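Local structure of putative cell surface hydrolase (Lactobacillus plantarum, 3LP5) at residues Q17-S22 with A213-P218; F67-D72 with D78-W83; S150-L155 with G191-Q196. The protein is a putative cell-surface enzyme of the alpha/beta-hydrolase clan that probably hydrolyses a substrate not yet identified. One frame throughout, in Å; residues are numbered along the deposited sequence.

Contact 1 (Q17-S22 with A213-P218)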
# COMPACT_ATOMS: atom_id res chain seq x y z
N GLN A 17 -4.49 1.66 -12.60
CA GLN A 17 -3.36 2.61 -12.84
C GLN A 17 -3.73 4.12 -12.88
O GLN A 17 -3.01 4.95 -12.32
CB GLN A 17 -2.51 2.24 -14.08
CG GLN A 17 -1.07 2.82 -14.11
CD GLN A 17 -0.24 2.33 -12.92
OE1 GLN A 17 -0.12 1.11 -12.67
NE2 GLN A 17 0.31 3.28 -12.13
N ASN A 18 -4.82 4.47 -13.56
CA ASN A 18 -5.25 5.87 -13.62
C ASN A 18 -5.48 6.45 -12.20
O ASN A 18 -5.00 7.57 -11.90
CB ASN A 18 -6.50 6.06 -14.52
CG ASN A 18 -6.15 6.30 -16.03
OD1 ASN A 18 -7.02 6.16 -16.95
ND2 ASN A 18 -4.90 6.67 -16.29
N ARG A 19 -6.21 5.69 -11.35
CA ARG A 19 -6.42 6.10 -9.97
C ARG A 19 -5.09 6.32 -9.26
O ARG A 19 -4.84 7.39 -8.67
CB ARG A 19 -7.28 5.12 -9.18
CG ARG A 19 -7.65 5.70 -7.84
CD ARG A 19 -8.14 4.69 -6.81
NE ARG A 19 -9.40 4.04 -7.18
CZ ARG A 19 -10.59 4.49 -6.84
NH1 ARG A 19 -10.75 5.62 -6.15
NH2 ARG A 19 -11.66 3.83 -7.22
N PHE A 20 -4.22 5.31 -9.30
CA PHE A 20 -2.87 5.46 -8.69
C PHE A 20 -2.14 6.74 -9.12
O PHE A 20 -1.68 7.51 -8.25
CB PHE A 20 -2.02 4.22 -8.96
CG PHE A 20 -0.72 4.18 -8.19
CD1 PHE A 20 -0.70 3.79 -6.84
CD2 PHE A 20 0.47 4.50 -8.82
CE1 PHE A 20 0.49 3.69 -6.14
CE2 PHE A 20 1.71 4.44 -8.15
CZ PHE A 20 1.73 4.03 -6.78
N ASP A 21 -2.03 6.98 -10.43
CA ASP A 21 -1.31 8.14 -10.96
C ASP A 21 -1.98 9.44 -10.49
O ASP A 21 -1.30 10.39 -10.13
CB ASP A 21 -1.29 8.10 -12.49
CG ASP A 21 -0.34 6.98 -13.05
OD1 ASP A 21 0.22 6.17 -12.26
OD2 ASP A 21 -0.15 6.93 -14.29
N SER A 22 -3.30 9.46 -10.49
CA SER A 22 -4.03 10.60 -10.00
C SER A 22 -3.75 10.86 -8.53
O SER A 22 -3.55 12.03 -8.15
CB SER A 22 -5.53 10.41 -10.20
OG SER A 22 -5.80 10.48 -11.59
N ALA A 213 -12.24 0.02 -9.81
CA ALA A 213 -11.02 0.29 -10.58
C ALA A 213 -10.99 1.73 -11.08
O ALA A 213 -9.99 2.42 -10.95
CB ALA A 213 -10.95 -0.67 -11.78
N HIS A 214 -12.09 2.16 -11.68
CA HIS A 214 -12.24 3.51 -12.23
C HIS A 214 -12.52 4.51 -11.11
O HIS A 214 -13.56 4.47 -10.47
CB HIS A 214 -13.40 3.53 -13.24
CG HIS A 214 -13.01 3.08 -14.62
ND1 HIS A 214 -11.85 2.37 -14.89
CD2 HIS A 214 -13.66 3.20 -15.80
CE1 HIS A 214 -11.80 2.10 -16.19
NE2 HIS A 214 -12.89 2.59 -16.77
N SER A 215 -11.62 5.41 -10.87
CA SER A 215 -11.78 6.36 -9.79
C SER A 215 -12.72 7.50 -10.17
O SER A 215 -13.14 7.61 -11.33
CB SER A 215 -10.42 7.00 -9.55
OG SER A 215 -9.95 7.53 -10.83
N ASP A 216 -12.99 8.38 -9.21
CA ASP A 216 -13.52 9.69 -9.53
C ASP A 216 -12.97 10.74 -8.60
O ASP A 216 -12.37 10.43 -7.58
CB ASP A 216 -15.02 9.72 -9.56
CG ASP A 216 -15.64 9.39 -8.23
OD1 ASP A 216 -15.01 9.56 -7.16
OD2 ASP A 216 -16.81 8.97 -8.27
N LEU A 217 -13.17 11.99 -8.97
CA LEU A 217 -12.59 13.10 -8.21
C LEU A 217 -12.92 13.03 -6.73
O LEU A 217 -12.01 13.07 -5.94
CB LEU A 217 -13.03 14.47 -8.77
CG LEU A 217 -11.91 15.53 -8.89
CD1 LEU A 217 -12.24 16.51 -9.97
CD2 LEU A 217 -11.67 16.32 -7.62
N PRO A 218 -14.22 12.93 -6.36
CA PRO A 218 -14.49 13.06 -4.95
C PRO A 218 -13.82 11.97 -4.13
O PRO A 218 -13.35 12.25 -3.02
CB PRO A 218 -16.03 12.92 -4.89
CG PRO A 218 -16.44 13.62 -6.07
CD PRO A 218 -15.45 13.13 -7.14
O HOH W 1 -8.27 3.57 -12.65

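Contact 2 (F67-D72 with D78-W83)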
# COMPACT_ATOMS: atom_id res chain seq x y z
N PHE A 67 5.84 -2.96 -11.48
CA PHE A 67 6.35 -4.17 -12.16
C PHE A 67 5.91 -4.21 -13.60
O PHE A 67 4.74 -3.93 -13.87
CB PHE A 67 5.82 -5.41 -11.41
CG PHE A 67 5.94 -5.30 -9.92
CD1 PHE A 67 7.17 -5.43 -9.29
CD2 PHE A 67 4.80 -4.98 -9.14
CE1 PHE A 67 7.30 -5.29 -7.90
CE2 PHE A 67 4.90 -4.83 -7.79
CZ PHE A 67 6.17 -4.96 -7.14
N ALA A 68 6.81 -4.63 -14.51
CA ALA A 68 6.46 -4.86 -15.91
C ALA A 68 5.32 -5.87 -15.89
O ALA A 68 4.31 -5.68 -16.59
CB ALA A 68 7.64 -5.42 -16.75
N ASN A 69 5.45 -6.92 -15.07
CA ASN A 69 4.31 -7.87 -14.95
C ASN A 69 3.52 -7.46 -13.73
O ASN A 69 3.85 -7.86 -12.57
CB ASN A 69 4.74 -9.35 -14.81
CG ASN A 69 3.56 -10.28 -14.40
OD1 ASN A 69 2.41 -9.83 -14.23
ND2 ASN A 69 3.86 -11.58 -14.20
N ASN A 70 2.48 -6.64 -13.97
CA ASN A 70 1.62 -6.15 -12.87
C ASN A 70 0.25 -6.81 -12.84
O ASN A 70 -0.70 -6.24 -12.29
CB ASN A 70 1.46 -4.61 -12.90
CG ASN A 70 0.81 -4.11 -14.20
OD1 ASN A 70 0.64 -4.87 -15.12
ND2 ASN A 70 0.49 -2.86 -14.27
N ARG A 71 0.14 -8.00 -13.40
CA ARG A 71 -1.15 -8.69 -13.53
C ARG A 71 -1.69 -9.36 -12.28
O ARG A 71 -0.97 -9.57 -11.30
CB ARG A 71 -1.04 -9.77 -14.63
CG ARG A 71 -0.94 -9.17 -15.97
CD ARG A 71 -1.00 -10.24 -16.98
NE ARG A 71 0.36 -10.51 -17.35
CZ ARG A 71 1.08 -11.54 -16.99
NH1 ARG A 71 0.53 -12.51 -16.22
NH2 ARG A 71 2.35 -11.62 -17.44
N ASP A 72 -2.97 -9.75 -12.34
CA ASP A 72 -3.68 -10.15 -11.13
C ASP A 72 -3.32 -11.57 -10.83
O ASP A 72 -2.74 -12.23 -11.67
CB ASP A 72 -5.20 -10.07 -11.34
CG ASP A 72 -5.76 -8.66 -11.09
OD1 ASP A 72 -6.93 -8.42 -11.51
OD2 ASP A 72 -5.04 -7.78 -10.53
N ASP A 78 2.83 -13.68 -6.08
CA ASP A 78 4.01 -14.33 -5.43
C ASP A 78 5.32 -13.84 -6.07
O ASP A 78 6.28 -13.61 -5.36
CB ASP A 78 3.93 -15.87 -5.47
CG ASP A 78 2.89 -16.45 -4.47
OD1 ASP A 78 2.44 -15.76 -3.53
OD2 ASP A 78 2.51 -17.60 -4.63
N LYS A 79 5.34 -13.65 -7.40
CA LYS A 79 6.52 -13.05 -8.07
C LYS A 79 6.72 -11.58 -7.76
O LYS A 79 7.86 -11.13 -7.65
CB LYS A 79 6.42 -13.18 -9.62
CG LYS A 79 6.35 -14.62 -10.11
CD LYS A 79 6.04 -14.69 -11.59
CE LYS A 79 5.62 -16.11 -12.01
NZ LYS A 79 5.86 -16.31 -13.49
N GLN A 80 5.64 -10.81 -7.69
CA GLN A 80 5.76 -9.37 -7.40
C GLN A 80 6.32 -9.12 -6.01
O GLN A 80 7.02 -8.13 -5.79
CB GLN A 80 4.42 -8.63 -7.63
CG GLN A 80 3.99 -8.70 -9.14
CD GLN A 80 2.43 -8.79 -9.33
OE1 GLN A 80 1.69 -8.86 -8.36
NE2 GLN A 80 1.97 -8.76 -10.58
N ALA A 81 6.04 -10.03 -5.08
CA ALA A 81 6.64 -9.91 -3.73
C ALA A 81 8.13 -10.14 -3.74
O ALA A 81 8.83 -9.44 -3.07
CB ALA A 81 5.94 -10.82 -2.74
N VAL A 82 8.61 -11.05 -4.60
CA VAL A 82 10.04 -11.23 -4.82
C VAL A 82 10.63 -10.06 -5.54
O VAL A 82 11.69 -9.60 -5.16
CB VAL A 82 10.30 -12.47 -5.63
CG1 VAL A 82 11.80 -12.61 -5.96
CG2 VAL A 82 9.75 -13.73 -4.86
N TRP A 83 10.00 -9.58 -6.61
CA TRP A 83 10.47 -8.36 -7.26
C TRP A 83 10.52 -7.14 -6.31
O TRP A 83 11.45 -6.29 -6.38
CB TRP A 83 9.60 -8.06 -8.51
CG TRP A 83 9.78 -9.10 -9.63
CD1 TRP A 83 10.93 -9.72 -9.97
CD2 TRP A 83 8.77 -9.55 -10.56
NE1 TRP A 83 10.70 -10.62 -11.04
CE2 TRP A 83 9.38 -10.51 -11.42
CE3 TRP A 83 7.41 -9.22 -10.76
CZ2 TRP A 83 8.64 -11.18 -12.43
CZ3 TRP A 83 6.68 -9.91 -11.75
CH2 TRP A 83 7.30 -10.84 -12.59

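Contact 3 (S150-L155 with G191-Q196)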
# COMPACT_ATOMS: atom_id res chain seq x y z
N SER A 150 -6.68 -19.48 -2.00
CA SER A 150 -5.30 -19.89 -1.91
C SER A 150 -4.42 -18.67 -1.53
O SER A 150 -3.52 -18.79 -0.69
CB SER A 150 -4.85 -20.48 -3.26
OG SER A 150 -3.62 -21.13 -3.05
N MET A 151 -4.69 -17.53 -2.18
CA MET A 151 -4.05 -16.25 -1.85
C MET A 151 -4.18 -15.94 -0.37
O MET A 151 -3.19 -15.74 0.31
CB MET A 151 -4.58 -15.06 -2.71
CG MET A 151 -3.92 -13.67 -2.43
SD MET A 151 -2.30 -13.55 -3.28
CE MET A 151 -1.14 -14.19 -2.10
N PHE A 152 -5.41 -15.91 0.14
CA PHE A 152 -5.57 -15.56 1.54
C PHE A 152 -4.88 -16.62 2.44
O PHE A 152 -4.32 -16.28 3.46
CB PHE A 152 -7.05 -15.54 1.90
CG PHE A 152 -7.28 -15.31 3.38
CD1 PHE A 152 -7.07 -14.05 3.94
CD2 PHE A 152 -7.63 -16.37 4.22
CE1 PHE A 152 -7.27 -13.82 5.31
CE2 PHE A 152 -7.81 -16.16 5.58
CZ PHE A 152 -7.62 -14.86 6.13
N LYS A 153 -4.93 -17.88 2.06
CA LYS A 153 -4.30 -18.98 2.87
C LYS A 153 -2.81 -18.67 3.05
O LYS A 153 -2.29 -18.85 4.15
CB LYS A 153 -4.49 -20.34 2.19
CG LYS A 153 -5.95 -20.88 2.40
CD LYS A 153 -6.13 -22.29 1.76
CE LYS A 153 -7.61 -22.67 1.62
NZ LYS A 153 -7.75 -24.00 0.92
N GLU A 154 -2.16 -18.15 2.02
CA GLU A 154 -0.75 -17.87 2.11
C GLU A 154 -0.53 -16.62 2.97
O GLU A 154 0.31 -16.65 3.84
CB GLU A 154 -0.12 -17.70 0.71
CG GLU A 154 1.40 -17.37 0.77
CD GLU A 154 2.06 -17.06 -0.57
OE1 GLU A 154 1.42 -16.60 -1.55
OE2 GLU A 154 3.28 -17.21 -0.63
N LEU A 155 -1.28 -15.54 2.76
CA LEU A 155 -1.14 -14.35 3.66
C LEU A 155 -1.48 -14.67 5.12
O LEU A 155 -0.86 -14.10 6.01
CB LEU A 155 -2.02 -13.21 3.22
CG LEU A 155 -1.80 -12.77 1.77
CD1 LEU A 155 -2.88 -11.77 1.31
CD2 LEU A 155 -0.43 -12.04 1.72
N GLY A 191 -8.69 -8.72 5.33
CA GLY A 191 -7.52 -7.97 5.89
C GLY A 191 -7.45 -8.07 7.42
O GLY A 191 -6.35 -8.30 7.98
N LYS A 192 -8.59 -7.93 8.10
CA LYS A 192 -8.58 -7.91 9.56
C LYS A 192 -8.11 -9.24 10.16
O LYS A 192 -7.52 -9.26 11.25
CB LYS A 192 -9.94 -7.54 10.09
CG LYS A 192 -10.90 -8.70 9.97
CD LYS A 192 -12.44 -8.36 10.14
CE LYS A 192 -12.71 -7.24 11.07
NZ LYS A 192 -14.16 -7.33 11.60
N TYR A 193 -8.33 -10.37 9.47
CA TYR A 193 -7.83 -11.67 9.97
C TYR A 193 -6.31 -11.81 9.92
O TYR A 193 -5.72 -12.54 10.72
CB TYR A 193 -8.47 -12.88 9.21
CG TYR A 193 -9.96 -12.79 9.14
CD1 TYR A 193 -10.73 -12.67 10.29
CD2 TYR A 193 -10.61 -12.78 7.90
CE1 TYR A 193 -12.10 -12.55 10.23
CE2 TYR A 193 -11.99 -12.70 7.83
CZ TYR A 193 -12.72 -12.57 9.00
OH TYR A 193 -14.10 -12.45 8.95
N ILE A 194 -5.70 -11.13 8.98
CA ILE A 194 -4.26 -11.08 8.86
C ILE A 194 -3.68 -10.15 9.93
O ILE A 194 -2.76 -10.51 10.66
CB ILE A 194 -3.88 -10.62 7.46
CG1 ILE A 194 -4.20 -11.75 6.46
CG2 ILE A 194 -2.33 -10.43 7.34
CD1 ILE A 194 -4.60 -11.24 5.08
N PHE A 195 -4.25 -8.98 10.10
CA PHE A 195 -3.59 -7.92 10.86
C PHE A 195 -3.95 -7.85 12.34
O PHE A 195 -3.06 -7.57 13.13
CB PHE A 195 -3.80 -6.57 10.19
CG PHE A 195 -3.10 -6.47 8.86
CD1 PHE A 195 -1.71 -6.49 8.80
CD2 PHE A 195 -3.81 -6.36 7.69
CE1 PHE A 195 -1.04 -6.39 7.56
CE2 PHE A 195 -3.14 -6.26 6.46
CZ PHE A 195 -1.75 -6.27 6.42
N GLN A 196 -5.21 -8.13 12.74
CA GLN A 196 -5.62 -7.79 14.10
C GLN A 196 -4.82 -8.71 15.04
O GLN A 196 -4.67 -9.93 14.81
CB GLN A 196 -7.14 -8.00 14.36
CG GLN A 196 -8.09 -7.10 13.58
CD GLN A 196 -9.63 -7.34 13.90
OE1 GLN A 196 -10.24 -8.50 13.79
NE2 GLN A 196 -10.25 -6.23 14.26

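Contact 1 (Q17-S22 with A213-P218)
Arg19 leaves helix 17-30 and lays its side chain along Ser215, with Arg19 CG 3.5 Å from Ser215 CB at the closest point. The arginine's CB meets the same carbon, and farther out Ser215 CA stands over one face of the guanidinium, displaced toward its rim, 3.6 Å from Arg19 NH2. Both the aliphatic stem and the flat charged head therefore serve as packing surfaces. With CG anti to the backbone N (chi1 -171°) the chain starts outward from the helix, and a bend at chi3 (-65°) swings the head past the serine.

No direct hydrogen bond joins the two segments. Arg19 NE is buried with no polar partner in the model; across the contact Ala213 O is 4.1 Å from it, and His214 O lies obliquely to the guanidinium, 3.8 Å from Arg19 NH2. The polar link is a water that lies 3.2 Å from Arg19 N, whose proton it accepts, and 2.7 Å from Ala213 O, to which it can donate.

The head is held mainly by Thr212 O, hydrogen-bonded to NH2, with weak bonds from NH2 to Gly209 O and from NH1 to Asn220 OD1. The arginine also rests on Ile223 of helix 217-231 and His105 of strand 99-105.

Farther out, each helix start has its own fastening. Gln17 NE2 donates to Asp21 OD1 (2.9 Å, 162° at the hydrogen), entering from above the carboxylate plane, while Asp216 N-caps helix 217-231 through Gln219 N. Arg19 thus ties helix 17-30, the first helix, to the loop between the last strand, 201-206, and helix 217-231, a place where alpha/beta hydrolases commonly carry the histidine of their catalytic triad.

Contact 2 (F67-D72 with D78-W83)
The loop 67-72 runs past helix segment 78-83 with its backbone closest at Phe67 and Gln80, whose CA atoms are 7.1 Å apart. Gln80 reaches across this gap, its CG anti to the carbonyl carbon (chi1 -64°) and its chain bent at chi2, and spends both protons of NE2 on loop carbonyls. One bond goes to Asn69 O, with the donor tilted from the carbonyl plane (NE2 to O, 2.9 Å); the other meets Arg71 O in its carbonyl plane, on a lone pair, with NE2 and O 3.1 Å apart. Both acceptors lie near the plane of the glutamine amide, so the pair should fix its rotation.

This is the turn of a beta-alpha unit: strand 62-67 ends at Phe67, and helix 74-92 leads onward to the parallel strand 99-105, with strand 7-10 lying between the two in the sheet. Within the turn Asn69 OD1 accepts from Arg71 N at 3.0 Å, an Asx turn, and the same oxygen sits over the centre of one face of the Arg71 guanidinium.

Nearer the helix backbone, the aliphatic part of Gln80 covers one face of the Phe67 ring in a CH-pi contact, CB lying 4.0 Å from the ring centroid and 15° off its normal. Trp83 CB approaches the same ring obliquely, 3.7 Å from Phe67 CE1. The indole points its far edge at the loop: Asn69 O lies near the indole plane, 3.6 Å from Trp83 CZ3, and Asn69 CB and ND2 also come up to that rim, the asparagine amide turned 64° from the indole.

Contact 3 (S150-L155 with G191-Q196)
Phe152 and Ile194 lie alongside each other, running in opposite directions from two nearly parallel helix segments whose axes are inclined by 20° and approach to 10.5 Å. Helix 150-157 follows strand 127-134, and helix 191-195 precedes the edge strand 201-206. Ile194 CD1 is the atom in the middle: it stands 3.7 Å from Phe152 CE1, approaching that ring obliquely, and equally close to Leu155 CB, the leucine and isoleucine side chains crossing at a slant. The phenylalanine has CG anti to its own backbone N (chi1 175°), which extends the ring across the gap to the second helix. There Tyr193 CB sits at the edge of the Phe152 ring, near its plane, 3.8 Å from Phe152 CZ, and the two aromatic side chains cross at about a right angle. Tyr190 meets both rings edge-to-face, and Tyr156 lies against Phe152 as well. With a leucine in place of Phe152, Tyr193 CB would probably lose its partner and face a gap, and Ile194 CD1 would be less well packed, keeping Leu155. No hydrogen bond or ion pair crosses between the segments, so the joining rests on shape and burial of carbon surfaces.

Overall arrangement
The helices of contact 1 lie on one face of the central sheet, those of contacts 2 and 3 on the other, with loop 67-72 at the end of strand 62-67. Contacts 1 and 2, their centres 21 Å apart, are about 4 Å apart at the nearest atoms, without touching; Arg19 and Phe67 both lie near a probable nucleophile elbow. Contact 3 is about 16 Å from contact 1 at the nearest atoms. Contacts 2 and 3, with centres 18 Å apart, meet where Asp78 approaches Glu154, the carboxylate separation being doubtfully short. A bound sodium ion lies about 4 Å from the Trp83 side chain of contact 2. Along the chain, contact 1 encloses the other two.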